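Local atomic coordinates of phospholipase A1 (Streptomyces albidoflavus, PDB entry 4HYQ), a protein that probably hydrolyses the acyl ester at the sn-1 position of glycerophospholipids, as a phospholipase A1 of the GDSL-like, SGNH-type hydrolase family. Residues S59-K64 against L78-N83; C94-E99 against V208-I213; A104-A109 against R161-G166; G119-V124 against N172-K177. One frame throughout, in Å; residues are numbered along the deposited sequence.

Overall arrangement
Contacts 1, 3 and 4 are buried and almost wholly aliphatic, whereas contact 2 lies at the surface and brings in an indole ring. Contact 1 sets helix 58-65 against strand 73-79 of the parallel sheet and the residues after it, about 11 Å centre to centre from contact 4, and the two touch through the residues around V61, L62, L121 and V124. Contacts 3 and 4 both use helix 158-181, one towards its start and the other further along, packing it against the consecutive helices 99-115 and 117-131. Contact 2 joins the end of helix 87-96 to a loop distant in sequence, and meets contact 3 through C94. None of the four has a hydrogen bond across it.

Contact 1 (S59-K64 against L78-N83)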
loop_
_atom_site.group_PDB
_atom_site.type_symbol
_atom_site.label_atom_id
_atom_site.label_comp_id
_atom_site.label_asym_id
_atom_site.label_seq_id
_atom_site.Cartn_x
_atom_site.Cartn_y
_atom_site.Cartn_z
ATOM N N SER A 59 -9.063 -11.105 -0.110
ATOM C CA SER A 59 -10.296 -11.684 -0.625
ATOM C C SER A 59 -11.154 -10.628 -1.325
ATOM O O SER A 59 -11.923 -10.961 -2.228
ATOM C CB SER A 59 -11.093 -12.390 0.489
ATOM O OG SER A 59 -11.559 -11.499 1.476
ATOM N N ASP A 60 -11.027 -9.359 -0.928
ATOM C CA ASP A 60 -11.792 -8.303 -1.586
ATOM C C ASP A 60 -11.268 -8.069 -2.996
ATOM O O ASP A 60 -12.040 -7.754 -3.903
ATOM C CB ASP A 60 -11.702 -6.956 -0.847
ATOM C CG ASP A 60 -12.357 -6.975 0.521
ATOM O OD1 ASP A 60 -13.314 -7.753 0.745
ATOM O OD2 ASP A 60 -11.916 -6.183 1.378
ATOM N N VAL A 61 -9.955 -8.184 -3.185
ATOM C CA VAL A 61 -9.400 -7.968 -4.519
ATOM C C VAL A 61 -9.972 -9.050 -5.435
ATOM O O VAL A 61 -10.436 -8.757 -6.536
ATOM C CB VAL A 61 -7.849 -8.028 -4.510
ATOM C CG1 VAL A 61 -7.307 -7.920 -5.929
ATOM C CG2 VAL A 61 -7.308 -6.876 -3.662
ATOM N N LEU A 62 -9.971 -10.288 -4.954
ATOM C CA LEU A 62 -10.496 -11.415 -5.731
ATOM C C LEU A 62 -11.993 -11.296 -6.013
ATOM O O LEU A 62 -12.449 -11.582 -7.121
ATOM C CB LEU A 62 -10.238 -12.724 -4.992
ATOM C CG LEU A 62 -8.786 -13.194 -4.872
ATOM C CD1 LEU A 62 -8.687 -14.293 -3.827
ATOM C CD2 LEU A 62 -8.289 -13.680 -6.230
ATOM N N ASN A 63 -12.751 -10.864 -5.007
ATOM C CA ASN A 63 -14.205 -10.734 -5.138
ATOM C C ASN A 63 -14.734 -9.483 -5.835
ATOM O O ASN A 63 -15.673 -9.556 -6.634
ATOM C CB ASN A 63 -14.871 -10.805 -3.749
ATOM C CG ASN A 63 -14.859 -12.196 -3.150
ATOM O OD1 ASN A 63 -15.129 -13.186 -3.828
ATOM N ND2 ASN A 63 -14.576 -12.276 -1.855
ATOM N N LYS A 64 -14.149 -8.329 -5.531
ATOM C CA LYS A 64 -14.637 -7.064 -6.068
ATOM C C LYS A 64 -13.823 -6.327 -7.099
ATOM O O LYS A 64 -14.332 -5.407 -7.748
ATOM C CB LYS A 64 -14.841 -6.067 -4.931
ATOM C CG LYS A 64 -15.797 -6.501 -3.864
ATOM C CD LYS A 64 -16.362 -5.288 -3.167
ATOM C CE LYS A 64 -17.193 -4.460 -4.151
ATOM N NZ LYS A 64 -17.784 -3.277 -3.509
ATOM N N LEU A 78 -0.773 -2.882 -8.036
ATOM C CA LEU A 78 -1.414 -3.451 -6.863
ATOM C C LEU A 78 -0.694 -3.211 -5.548
ATOM O O LEU A 78 0.531 -3.312 -5.487
ATOM C CB LEU A 78 -1.532 -4.977 -7.034
ATOM C CG LEU A 78 -1.972 -5.873 -5.862
ATOM C CD1 LEU A 78 -3.472 -5.685 -5.615
ATOM C CD2 LEU A 78 -1.707 -7.342 -6.194
ATOM N N THR A 79 -1.454 -2.848 -4.509
ATOM C CA THR A 79 -0.908 -2.796 -3.150
ATOM C C THR A 79 -1.926 -3.593 -2.352
ATOM O O THR A 79 -3.122 -3.296 -2.389
ATOM C CB THR A 79 -0.742 -1.380 -2.509
ATOM O OG1 THR A 79 -1.976 -0.646 -2.559
ATOM C CG2 THR A 79 0.368 -0.620 -3.211
ATOM N N ILE A 80 -1.473 -4.620 -1.649
ATOM C CA ILE A 80 -2.405 -5.434 -0.868
ATOM C C ILE A 80 -1.664 -6.320 0.141
ATOM O O ILE A 80 -0.481 -6.651 -0.048
ATOM C CB ILE A 80 -3.301 -6.292 -1.824
ATOM C CG1 ILE A 80 -4.548 -6.780 -1.080
ATOM C CG2 ILE A 80 -2.520 -7.506 -2.358
ATOM C CD1 ILE A 80 -5.544 -5.661 -0.785
ATOM N N GLY A 81 -2.341 -6.656 1.241
ATOM C CA GLY A 81 -1.739 -7.510 2.252
ATOM C C GLY A 81 -1.644 -6.882 3.631
ATOM O O GLY A 81 -1.750 -7.582 4.635
ATOM N N GLY A 82 -1.429 -5.567 3.684
ATOM C CA GLY A 82 -1.330 -4.891 4.968
ATOM C C GLY A 82 -2.548 -5.118 5.859
ATOM O O GLY A 82 -2.406 -5.387 7.053
ATOM N N ASN A 83 -3.749 -5.013 5.297
ATOM C CA ASN A 83 -4.953 -5.214 6.099
ATOM C C ASN A 83 -5.219 -6.678 6.443
ATOM O O ASN A 83 -5.846 -6.973 7.466
ATOM C CB ASN A 83 -6.175 -4.593 5.413
ATOM C CG ASN A 83 -6.078 -3.075 5.327
ATOM O OD1 ASN A 83 -5.842 -2.395 6.333
ATOM N ND2 ASN A 83 -6.265 -2.539 4.131
#
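No ring, amide or carboxylate takes part where V61 meets I80 and L78, so there are neither faces nor edges to assign; branched aliphatic carbons make the whole contact. V61, on helix 58-65, points at segment 78-83, and its two methyls divide the work. With CG1 anti to the backbone N (chi1 175°), CG2 is left beside that N, where it lies 3.6 Å from I80 CD1. The same methyl is 3.8 Å from I80 CG1. The valine and isoleucine side chains slide past each other in opposite senses. V61 CG1 makes the looser approach, 4.4 Å to L78 CD1, and is also covered by V124 of helix 117-131. L78 and I80 both point towards the helix, while T79 between them turns elsewhere, its OG1 hydrogen-bonded to D10 OD1 and S13 OG. The segment then runs into G81-G82-N83, consistent with the block that in SGNH hydrolases supplies an oxyanion-hole asparagine; N83 ND2 bonds to A56 O and G82 N to Y142 OH. With no polar group engaged between the two segments, this contact is held by dispersion and the exclusion of water, and the directional bonds lie with the neighbouring residues.

Contact 2 (C94-E99 against V208-I213); sequences CVLQSE and VKWTGI
V95 meets both V208 and W210 by forking at CB, which itself points towards the loop 208-213. One branch, CG2, lies beside the backbone N and reaches V208 CG2 at 3.7 Å, the two valines meeting tip to tip. The other branch, CG1, turned the opposite way from that N (chi1 168°), comes up obliquely to the benzene part of the W210 indole. There V95 CG1 is 3.7 Å from W210 CH2, with CZ2 of the same ring only slightly further off. V208 CG1 lies 4.1 Å from V95 CG1. The loop leads into D215 and Y217, consistent with the DxxH block that carries the catalytic histidine in SGNH hydrolases, and Y217 packs on V95 and V208 alike. V208 CG1 also lies over one face of the indole, 3.5 Å above its plane and displaced towards the rim. Behind V95, the end of helix 87-96 is tied to the next helix by the C94-C102 disulfide, and S98 OG caps N101 N. L96 adds a looser oblique touch at the ring, its CD2 4.2 Å from W210 CZ3; L96 and W210, both exposed, also touch a crystal neighbour.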
loop_
_atom_site.group_PDB
_atom_site.type_symbol
_atom_site.label_atom_id
_atom_site.label_comp_id
_atom_site.label_asym_id
_atom_site.label_seq_id
_atom_site.Cartn_x
_atom_site.Cartn_y
_atom_site.Cartn_z
ATOM N N CYS A 94 -0.907 0.095 19.248
ATOM C CA CYS A 94 0.321 0.795 19.584
ATOM C C CYS A 94 0.082 2.238 20.024
ATOM O O CYS A 94 0.812 2.763 20.866
ATOM C CB CYS A 94 1.279 0.756 18.397
ATOM S SG CYS A 94 1.911 -0.936 18.124
ATOM N N VAL A 95 -0.930 2.880 19.460
ATOM C CA VAL A 95 -1.224 4.255 19.828
ATOM C C VAL A 95 -1.945 4.369 21.171
ATOM O O VAL A 95 -1.590 5.200 22.008
ATOM C CB VAL A 95 -2.065 4.940 18.725
ATOM C CG1 VAL A 95 -2.637 6.276 19.222
ATOM C CG2 VAL A 95 -1.181 5.182 17.503
ATOM N N LEU A 96 -2.929 3.505 21.389
ATOM C CA LEU A 96 -3.740 3.562 22.601
ATOM C C LEU A 96 -3.348 2.691 23.785
ATOM O O LEU A 96 -3.914 2.858 24.873
ATOM C CB LEU A 96 -5.191 3.265 22.235
ATOM C CG LEU A 96 -5.769 4.218 21.183
ATOM C CD1 LEU A 96 -7.151 3.755 20.793
ATOM C CD2 LEU A 96 -5.808 5.642 21.739
ATOM N N GLN A 97 -2.414 1.764 23.598
ATOM C CA GLN A 97 -2.008 0.904 24.709
ATOM C C GLN A 97 -0.540 1.090 25.106
ATOM O O GLN A 97 0.087 2.083 24.728
ATOM C CB GLN A 97 -2.340 -0.559 24.374
ATOM C CG GLN A 97 -3.804 -0.735 23.944
ATOM C CD GLN A 97 -4.231 -2.189 23.814
ATOM O OE1 GLN A 97 -3.428 -3.098 23.988
ATOM N NE2 GLN A 97 -5.512 -2.408 23.519
ATOM N N SER A 98 0.011 0.161 25.879
ATOM C CA SER A 98 1.397 0.285 26.339
ATOM C C SER A 98 2.397 -0.245 25.323
ATOM O O SER A 98 2.027 -0.954 24.392
ATOM C CB SER A 98 1.592 -0.487 27.642
ATOM O OG SER A 98 1.742 -1.876 27.371
ATOM N N GLU A 99 3.669 0.085 25.524
ATOM C CA GLU A 99 4.711 -0.385 24.622
ATOM C C GLU A 99 4.689 -1.913 24.552
ATOM O O GLU A 99 4.822 -2.490 23.474
ATOM C CB GLU A 99 6.089 0.100 25.083
ATOM C CG GLU A 99 7.190 -0.216 24.072
ATOM C CD GLU A 99 8.499 0.500 24.357
ATOM O OE1 GLU A 99 8.466 1.657 24.819
ATOM O OE2 GLU A 99 9.565 -0.093 24.096
ATOM N N VAL A 208 -0.416 10.227 13.336
ATOM C CA VAL A 208 -1.673 9.771 13.916
ATOM C C VAL A 208 -2.696 10.896 13.930
ATOM O O VAL A 208 -2.388 12.025 14.337
ATOM C CB VAL A 208 -1.471 9.282 15.367
ATOM C CG1 VAL A 208 -2.798 8.825 15.953
ATOM C CG2 VAL A 208 -0.461 8.153 15.389
ATOM N N LYS A 209 -3.915 10.587 13.489
ATOM C CA LYS A 209 -4.987 11.576 13.462
ATOM C C LYS A 209 -5.934 11.377 14.631
ATOM O O LYS A 209 -6.357 10.258 14.912
ATOM C CB LYS A 209 -5.779 11.478 12.165
ATOM C CG LYS A 209 -4.965 11.748 10.911
ATOM C CD LYS A 209 -4.491 13.192 10.822
ATOM C CE LYS A 209 -3.807 13.426 9.474
ATOM N NZ LYS A 209 -3.313 14.821 9.260
ATOM N N TRP A 210 -6.258 12.470 15.313
ATOM C CA TRP A 210 -7.171 12.414 16.439
ATOM C C TRP A 210 -8.482 13.095 16.085
ATOM O O TRP A 210 -9.445 13.026 16.848
ATOM C CB TRP A 210 -6.550 13.081 17.661
ATOM C CG TRP A 210 -5.246 12.459 18.031
ATOM C CD1 TRP A 210 -4.026 12.727 17.487
ATOM C CD2 TRP A 210 -5.042 11.404 18.977
ATOM N NE1 TRP A 210 -3.076 11.905 18.028
ATOM C CE2 TRP A 210 -3.670 11.082 18.942
ATOM C CE3 TRP A 210 -5.887 10.701 19.841
ATOM C CZ2 TRP A 210 -3.121 10.080 19.749
ATOM C CZ3 TRP A 210 -5.335 9.703 20.647
ATOM C CH2 TRP A 210 -3.964 9.405 20.588
ATOM N N THR A 211 -8.502 13.752 14.928
ATOM C CA THR A 211 -9.696 14.433 14.434
ATOM C C THR A 211 -9.762 14.242 12.925
ATOM O O THR A 211 -8.752 13.954 12.287
ATOM C CB THR A 211 -9.665 15.957 14.693
ATOM O OG1 THR A 211 -8.722 16.269 15.726
ATOM C CG2 THR A 211 -11.043 16.435 15.119
ATOM N N GLY A 212 -10.957 14.411 12.363
ATOM C CA GLY A 212 -11.136 14.273 10.925
ATOM C C GLY A 212 -11.130 12.850 10.392
ATOM O O GLY A 212 -11.358 11.891 11.122
ATOM N N ILE A 213 -10.868 12.725 9.096
ATOM C CA ILE A 213 -10.803 11.433 8.424
ATOM C C ILE A 213 -9.545 10.722 8.925
ATOM O O ILE A 213 -8.507 11.351 9.097
ATOM C CB ILE A 213 -10.698 11.633 6.887
ATOM C CG1 ILE A 213 -11.977 12.295 6.363
ATOM C CG2 ILE A 213 -10.428 10.306 6.181
ATOM C CD1 ILE A 213 -13.220 11.457 6.515
#

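Contact 3 (A104-A109 against R161-G166); sequences ARVNTA and RTAING
The helical segments 104-109 and 161-166 come closest at V106 and I164, whose CA atoms are 6.8 Å apart. From segment 104-109 V106 alone touches the other helix, its CB pointing at it and its two methyls taking separate partners. A chi1 of 166° lays CG1 beside the carbonyl carbon of V106 and brings it against the main chain of the facing helix, 3.6 Å from A163 O. The methyl of A163 also points at the partner helix, and V106 CG1 meets it less closely, 4.3 Å from A163 CB. CG2 of V106 lies 4.4 Å from I164 CG1, again a looser approach. In the three-layer alpha/beta/alpha architecture of SGNH hydrolases, built round a parallel sheet, this is helix-to-helix packing between 99-115 and 158-181, centred about 17 Å from the centre of the chain. I164 directs its CB away from V106, and its side chain is taken up by M91 of helix 87-96 and by F145. That same helix 87-96 receives A109 on F87 and V90, and its D89 forms a salt bridge with R105 NE. On helix 158-181, N165 ND2 bonds to Y146 O and R161 NH2 to L156 O, so polar side chains of segment 161-166 fasten it to the preceding loop.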
loop_
_atom_site.group_PDB
_atom_site.type_symbol
_atom_site.label_atom_id
_atom_site.label_comp_id
_atom_site.label_asym_id
_atom_site.label_seq_id
_atom_site.Cartn_x
_atom_site.Cartn_y
_atom_site.Cartn_z
ATOM N N ALA A 104 3.726 -7.033 21.519
ATOM C CA ALA A 104 3.020 -8.297 21.443
ATOM C C ALA A 104 2.105 -8.326 20.220
ATOM O O ALA A 104 2.075 -9.313 19.483
ATOM C CB ALA A 104 2.207 -8.516 22.713
ATOM N N ARG A 105 1.351 -7.251 20.005
ATOM C CA ARG A 105 0.455 -7.202 18.856
ATOM C C ARG A 105 1.235 -7.209 17.539
ATOM O O ARG A 105 0.831 -7.858 16.566
ATOM C CB ARG A 105 -0.439 -5.959 18.921
ATOM C CG ARG A 105 -1.452 -5.887 17.801
ATOM C CD ARG A 105 -2.544 -6.934 17.971
ATOM N NE ARG A 105 -3.440 -7.026 16.821
ATOM C CZ ARG A 105 -3.122 -7.590 15.656
ATOM N NH1 ARG A 105 -1.917 -8.113 15.473
ATOM N NH2 ARG A 105 -4.022 -7.652 14.680
ATOM N N VAL A 106 2.343 -6.479 17.501
ATOM C CA VAL A 106 3.171 -6.441 16.300
ATOM C C VAL A 106 3.680 -7.858 16.021
ATOM O O VAL A 106 3.689 -8.306 14.878
ATOM C CB VAL A 106 4.414 -5.535 16.471
ATOM C CG1 VAL A 106 5.408 -5.806 15.354
ATOM C CG2 VAL A 106 4.014 -4.062 16.443
ATOM N N ASN A 107 4.111 -8.559 17.067
ATOM C CA ASN A 107 4.641 -9.907 16.868
ATOM C C ASN A 107 3.608 -10.882 16.334
ATOM O O ASN A 107 3.935 -11.772 15.541
ATOM C CB ASN A 107 5.265 -10.443 18.162
ATOM C CG ASN A 107 6.576 -9.766 18.492
ATOM O OD1 ASN A 107 7.225 -9.189 17.620
ATOM N ND2 ASN A 107 6.987 -9.846 19.754
ATOM N N THR A 108 2.360 -10.723 16.761
ATOM C CA THR A 108 1.295 -11.582 16.273
ATOM C C THR A 108 1.089 -11.296 14.782
ATOM O O THR A 108 0.854 -12.216 13.993
ATOM C CB THR A 108 -0.025 -11.344 17.042
ATOM O OG1 THR A 108 0.116 -11.816 18.385
ATOM C CG2 THR A 108 -1.168 -12.080 16.383
ATOM N N ALA A 109 1.194 -10.021 14.400
ATOM C CA ALA A 109 1.034 -9.633 13.000
ATOM C C ALA A 109 2.185 -10.207 12.165
ATOM O O ALA A 109 1.964 -10.745 11.074
ATOM C CB ALA A 109 1.013 -8.103 12.869
ATOM N N ARG A 161 8.434 2.244 17.502
ATOM C CA ARG A 161 8.773 2.616 16.132
ATOM C C ARG A 161 9.651 1.546 15.495
ATOM O O ARG A 161 9.498 1.218 14.325
ATOM C CB ARG A 161 9.531 3.930 16.103
ATOM C CG ARG A 161 8.712 5.120 16.477
ATOM C CD ARG A 161 9.557 6.336 16.285
ATOM N NE ARG A 161 9.261 7.336 17.289
ATOM C CZ ARG A 161 9.987 8.429 17.480
ATOM N NH1 ARG A 161 11.059 8.663 16.728
ATOM N NH2 ARG A 161 9.636 9.283 18.425
ATOM N N THR A 162 10.585 1.018 16.274
ATOM C CA THR A 162 11.488 -0.016 15.792
ATOM C C THR A 162 10.727 -1.282 15.434
ATOM O O THR A 162 10.978 -1.912 14.401
ATOM C CB THR A 162 12.539 -0.347 16.862
ATOM O OG1 THR A 162 13.370 0.803 17.067
ATOM C CG2 THR A 162 13.375 -1.522 16.441
ATOM N N ALA A 163 9.787 -1.646 16.295
ATOM C CA ALA A 163 8.985 -2.836 16.096
ATOM C C ALA A 163 8.102 -2.684 14.868
ATOM O O ALA A 163 7.985 -3.604 14.064
ATOM C CB ALA A 163 8.134 -3.098 17.333
ATOM N N ILE A 164 7.493 -1.511 14.720
ATOM C CA ILE A 164 6.608 -1.247 13.583
ATOM C C ILE A 164 7.393 -1.235 12.267
ATOM O O ILE A 164 6.949 -1.790 11.260
ATOM C CB ILE A 164 5.872 0.096 13.789
ATOM C CG1 ILE A 164 4.871 -0.066 14.938
ATOM C CG2 ILE A 164 5.164 0.519 12.512
ATOM C CD1 ILE A 164 4.363 1.249 15.497
ATOM N N ASN A 165 8.561 -0.600 12.273
ATOM C CA ASN A 165 9.387 -0.572 11.072
ATOM C C ASN A 165 9.819 -1.989 10.713
ATOM O O ASN A 165 9.893 -2.353 9.534
ATOM C CB ASN A 165 10.620 0.294 11.298
ATOM C CG ASN A 165 10.355 1.764 11.042
ATOM O OD1 ASN A 165 9.251 2.155 10.647
ATOM N ND2 ASN A 165 11.375 2.591 11.257
ATOM N N GLY A 166 10.101 -2.785 11.740
ATOM C CA GLY A 166 10.522 -4.154 11.517
ATOM C C GLY A 166 9.422 -4.961 10.863
ATOM O O GLY A 166 9.683 -5.820 10.019
#

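Contact 4 (G119-V124 against N172-K177)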
loop_
_atom_site.group_PDB
_atom_site.type_symbol
_atom_site.label_atom_id
_atom_site.label_comp_id
_atom_site.label_asym_id
_atom_site.label_seq_id
_atom_site.Cartn_x
_atom_site.Cartn_y
_atom_site.Cartn_z
ATOM N N GLY A 119 0.458 -17.416 1.185
ATOM C CA GLY A 119 -0.544 -18.184 0.456
ATOM C C GLY A 119 -1.654 -17.334 -0.130
ATOM O O GLY A 119 -2.115 -17.583 -1.253
ATOM N N ARG A 120 -2.095 -16.328 0.625
ATOM C CA ARG A 120 -3.148 -15.444 0.145
ATOM C C ARG A 120 -2.643 -14.597 -1.007
ATOM O O ARG A 120 -3.373 -14.371 -1.968
ATOM C CB ARG A 120 -3.650 -14.543 1.266
ATOM C CG ARG A 120 -4.201 -15.316 2.438
ATOM C CD ARG A 120 -4.971 -14.394 3.346
ATOM N NE ARG A 120 -5.529 -15.092 4.496
ATOM C CZ ARG A 120 -6.184 -14.479 5.474
ATOM N NH1 ARG A 120 -6.358 -13.160 5.427
ATOM N NH2 ARG A 120 -6.655 -15.178 6.500
ATOM N N LEU A 121 -1.409 -14.111 -0.904
ATOM C CA LEU A 121 -0.834 -13.315 -1.984
ATOM C C LEU A 121 -0.691 -14.183 -3.241
ATOM O O LEU A 121 -0.973 -13.725 -4.348
ATOM C CB LEU A 121 0.534 -12.747 -1.582
ATOM C CG LEU A 121 0.569 -11.676 -0.484
ATOM C CD1 LEU A 121 1.998 -11.250 -0.247
ATOM C CD2 LEU A 121 -0.245 -10.453 -0.920
ATOM N N ASP A 122 -0.258 -15.436 -3.084
ATOM C CA ASP A 122 -0.136 -16.306 -4.262
ATOM C C ASP A 122 -1.488 -16.449 -4.958
ATOM O O ASP A 122 -1.568 -16.423 -6.189
ATOM C CB ASP A 122 0.373 -17.707 -3.888
ATOM C CG ASP A 122 1.884 -17.788 -3.831
ATOM O OD1 ASP A 122 2.560 -17.032 -4.564
ATOM O OD2 ASP A 122 2.403 -18.628 -3.060
ATOM N N SER A 123 -2.544 -16.618 -4.164
ATOM C CA SER A 123 -3.893 -16.754 -4.695
ATOM C C SER A 123 -4.302 -15.508 -5.495
ATOM O O SER A 123 -4.853 -15.608 -6.595
ATOM C CB SER A 123 -4.870 -17.000 -3.540
ATOM O OG SER A 123 -6.205 -17.075 -4.002
ATOM N N VAL A 124 -4.044 -14.325 -4.949
ATOM C CA VAL A 124 -4.394 -13.102 -5.658
ATOM C C VAL A 124 -3.526 -12.938 -6.907
ATOM O O VAL A 124 -4.038 -12.661 -7.994
ATOM C CB VAL A 124 -4.196 -11.840 -4.762
ATOM C CG1 VAL A 124 -4.423 -10.574 -5.571
ATOM C CG2 VAL A 124 -5.173 -11.889 -3.598
ATOM N N ASN A 172 7.232 -6.276 3.486
ATOM C CA ASN A 172 7.783 -5.960 2.168
ATOM C C ASN A 172 8.658 -7.093 1.648
ATOM O O ASN A 172 8.731 -7.325 0.440
ATOM C CB ASN A 172 8.580 -4.659 2.218
ATOM C CG ASN A 172 7.680 -3.439 2.297
ATOM O OD1 ASN A 172 6.558 -3.451 1.780
ATOM N ND2 ASN A 172 8.171 -2.377 2.926
ATOM N N SER A 173 9.312 -7.803 2.557
ATOM C CA SER A 173 10.158 -8.925 2.152
ATOM C C SER A 173 9.281 -10.029 1.556
ATOM O O SER A 173 9.593 -10.583 0.495
ATOM C CB SER A 173 10.943 -9.455 3.359
ATOM O OG SER A 173 11.664 -10.617 3.006
ATOM N N VAL A 174 8.173 -10.335 2.225
ATOM C CA VAL A 174 7.255 -11.369 1.753
ATOM C C VAL A 174 6.656 -10.971 0.408
ATOM O O VAL A 174 6.558 -11.792 -0.515
ATOM C CB VAL A 174 6.105 -11.608 2.756
ATOM C CG1 VAL A 174 4.996 -12.429 2.103
ATOM C CG2 VAL A 174 6.628 -12.356 3.978
ATOM N N ILE A 175 6.243 -9.712 0.293
ATOM C CA ILE A 175 5.655 -9.234 -0.953
ATOM C C ILE A 175 6.666 -9.276 -2.101
ATOM O O ILE A 175 6.357 -9.750 -3.195
ATOM C CB ILE A 175 5.137 -7.785 -0.804
ATOM C CG1 ILE A 175 3.911 -7.781 0.112
ATOM C CG2 ILE A 175 4.813 -7.195 -2.186
ATOM C CD1 ILE A 175 3.513 -6.375 0.611
ATOM N N SER A 176 7.873 -8.786 -1.856
ATOM C CA SER A 176 8.879 -8.762 -2.916
ATOM C C SER A 176 9.193 -10.170 -3.417
ATOM O O SER A 176 9.335 -10.387 -4.625
ATOM C CB SER A 176 10.161 -8.082 -2.433
ATOM O OG SER A 176 10.679 -8.724 -1.277
ATOM N N LYS A 177 9.284 -11.123 -2.498
ATOM C CA LYS A 177 9.575 -12.496 -2.886
ATOM C C LYS A 177 8.417 -13.101 -3.662
ATOM O O LYS A 177 8.631 -13.780 -4.666
ATOM C CB LYS A 177 9.895 -13.336 -1.652
ATOM C CG LYS A 177 11.217 -12.955 -1.015
ATOM C CD LYS A 177 11.444 -13.679 0.304
ATOM C CE LYS A 177 12.823 -13.361 0.866
ATOM N NZ LYS A 177 13.070 -14.102 2.132
#
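L121 meets V174 and I175 where helix 117-131 packs against helix 158-181 in the alpha/beta/alpha fold of SGNH hydrolases. The tight part is a single methyl: L121 CD1 is 4.0 Å from V174 CG1 and equally 4.0 Å from I175 CG1, so it touches two consecutive residues of the facing helix. L121 has an extended tip (chi2 180°), which carries CD1 out to the partner helix, and the CA atoms of L121 and I175 stay 7.7 Å apart. The leucine crosses I175 at about a right angle and V174 more obliquely. V174 also touches P118 of L121's own helix and V113 of helix 99-115, while I175 packs on Y125, again of helix 117-131, and on Y186 of strand 185-187.

L121 and I175 are buried, whereas V174 is partly exposed, and beyond the apolar patch the pairing becomes polar and more open. D122, next to L121 and partly exposed, uses OD1 for a salt bridge with R178 NH1, further along helix 158-181, and for a hydrogen bond with H182 NE2, just past its end. That carboxylate oxygen thus bridges the two elements past the aliphatic contact, and the nearby arginine would be expected to favour its charged form. The other leucine methyl belongs to a different neighbour: L121 CD2 lies 3.9 Å from I80 O.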